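Long-range contact in putative integron gene cassette protein (Uncultured bacterium, PDB 3FUY), which is of unknown function but is encoded by a mobile integron gene cassette, and may act through interaction sites of a novel fold: residues F45-R49 with Y175-L179. Residues are numbered along the deposited sequence; the frame is centred on the assembly and turned at random.
Sequences FAVLR and YKDFL
Y175 meets F45 twice, by hydroxyl and by ring. The Y175 OH donates to the strand carbonyl F45 O at 2.8 Å, tilted from the carbonyl plane, and makes a weak hydrogen bond with R95. The rings form a T-shaped pair, planes 81° apart, the edge of F45 toward a face of Y175; F45 CD2 comes within 3.5 Å of Y175 CE1, toward the rim of that face. F45 CG stands anti to the backbone N (chi1 -171°), which turns its CD2 edge toward the tyrosine face. This is the tight, buried end, and P32 of a second subunit packs against both residues. Cutting Y175 back to a leucine would probably leave F45 O without its hydroxyl donor and the F45 edge without an aromatic face. In the middle, V47 CG2 touches F178 CB and L179 CD2, the latter 3.8 Å away. The far end is looser and more exposed: R49, its chain extended from CG to NE, grips F178 O in the guanidinium plane through NE at 2.9 Å and, weakly, through NH2. On this open side L179 O, of the C-terminal carboxylate, lies 3.6 Å from R49 NH2. The whole exemplifies a C-terminal tail folded back over one face of a mixed beta-sheet, covering the face of strand 44-49 that carries F45, V47 and R49, while A46 and L48 turn to helix 59-79.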
# COMPACT_ATOMS: atom_id res chain seq x y z
N PHE B 45 -11.24 4.20 8.86
CA PHE B 45 -10.46 4.15 7.62
C PHE B 45 -10.65 5.45 6.86
O PHE B 45 -11.77 5.92 6.71
CB PHE B 45 -10.92 2.96 6.76
CG PHE B 45 -10.04 2.71 5.57
CD1 PHE B 45 -9.04 1.75 5.63
CD2 PHE B 45 -10.22 3.42 4.38
CE1 PHE B 45 -8.22 1.50 4.52
CE2 PHE B 45 -9.39 3.19 3.28
CZ PHE B 45 -8.41 2.22 3.35
N ALA B 46 -9.56 6.04 6.39
CA ALA B 46 -9.68 7.23 5.54
C ALA B 46 -8.73 7.17 4.37
O ALA B 46 -7.63 6.61 4.47
CB ALA B 46 -9.43 8.50 6.36
N VAL B 47 -9.15 7.77 3.27
CA VAL B 47 -8.26 8.02 2.17
C VAL B 47 -7.74 9.45 2.23
O VAL B 47 -8.51 10.40 2.35
CB VAL B 47 -8.94 7.78 0.81
CG1 VAL B 47 -7.96 8.03 -0.32
CG2 VAL B 47 -9.49 6.34 0.73
N LEU B 48 -6.43 9.61 2.13
CA LEU B 48 -5.83 10.92 2.00
C LEU B 48 -5.45 11.19 0.54
O LEU B 48 -4.74 10.40 -0.10
CB LEU B 48 -4.61 11.03 2.90
CG LEU B 48 -3.79 12.31 2.73
CD1 LEU B 48 -4.64 13.54 3.08
CD2 LEU B 48 -2.56 12.22 3.61
N ARG B 49 -5.93 12.31 0.02
CA ARG B 49 -5.62 12.73 -1.35
C ARG B 49 -5.04 14.13 -1.39
O ARG B 49 -5.61 15.05 -0.79
CB ARG B 49 -6.88 12.72 -2.21
CG ARG B 49 -7.22 11.38 -2.79
CD ARG B 49 -8.50 11.45 -3.62
NE ARG B 49 -8.74 10.17 -4.28
CZ ARG B 49 -8.73 9.99 -5.60
NH1 ARG B 49 -8.53 11.04 -6.41
NH2 ARG B 49 -8.93 8.78 -6.11
N TYR B 175 -16.09 3.58 -0.01
CA TYR B 175 -14.86 4.29 -0.34
C TYR B 175 -14.55 4.32 -1.84
O TYR B 175 -13.55 4.90 -2.25
CB TYR B 175 -13.67 3.69 0.42
CG TYR B 175 -13.76 3.89 1.91
CD1 TYR B 175 -13.10 4.95 2.54
CD2 TYR B 175 -14.53 3.06 2.70
CE1 TYR B 175 -13.20 5.14 3.92
CE2 TYR B 175 -14.64 3.24 4.07
CZ TYR B 175 -13.97 4.29 4.68
OH TYR B 175 -14.08 4.47 6.04
N LYS B 176 -15.38 3.66 -2.63
CA LYS B 176 -15.15 3.56 -4.08
C LYS B 176 -14.90 4.90 -4.77
O LYS B 176 -14.13 4.95 -5.74
CB LYS B 176 -16.32 2.86 -4.77
CG LYS B 176 -16.27 1.35 -4.72
CD LYS B 176 -17.31 0.77 -5.68
CE LYS B 176 -17.63 -0.69 -5.36
NZ LYS B 176 -19.10 -0.95 -5.54
N ASP B 177 -15.53 5.97 -4.30
CA ASP B 177 -15.35 7.30 -4.89
C ASP B 177 -13.92 7.76 -4.82
O ASP B 177 -13.50 8.60 -5.62
CB ASP B 177 -16.19 8.35 -4.16
CG ASP B 177 -17.65 8.30 -4.52
OD1 ASP B 177 -17.98 7.69 -5.55
OD2 ASP B 177 -18.47 8.87 -3.77
N PHE B 178 -13.19 7.24 -3.84
CA PHE B 178 -11.91 7.82 -3.45
C PHE B 178 -10.67 6.98 -3.77
O PHE B 178 -9.54 7.43 -3.58
CB PHE B 178 -11.96 8.18 -1.95
CG PHE B 178 -13.21 8.95 -1.56
CD1 PHE B 178 -13.35 10.30 -1.89
CD2 PHE B 178 -14.24 8.31 -0.91
CE1 PHE B 178 -14.50 10.99 -1.55
CE2 PHE B 178 -15.40 9.00 -0.56
CZ PHE B 178 -15.53 10.34 -0.89
N LEU B 179 -10.87 5.76 -4.26
CA LEU B 179 -9.74 4.89 -4.56
C LEU B 179 -9.60 4.59 -6.05
O LEU B 179 -9.84 5.44 -6.90
CB LEU B 179 -9.81 3.59 -3.74
CG LEU B 179 -9.60 3.80 -2.24
CD1 LEU B 179 -10.16 2.65 -1.42
CD2 LEU B 179 -8.12 4.02 -1.95
OXT LEU B 179 -9.23 3.48 -6.44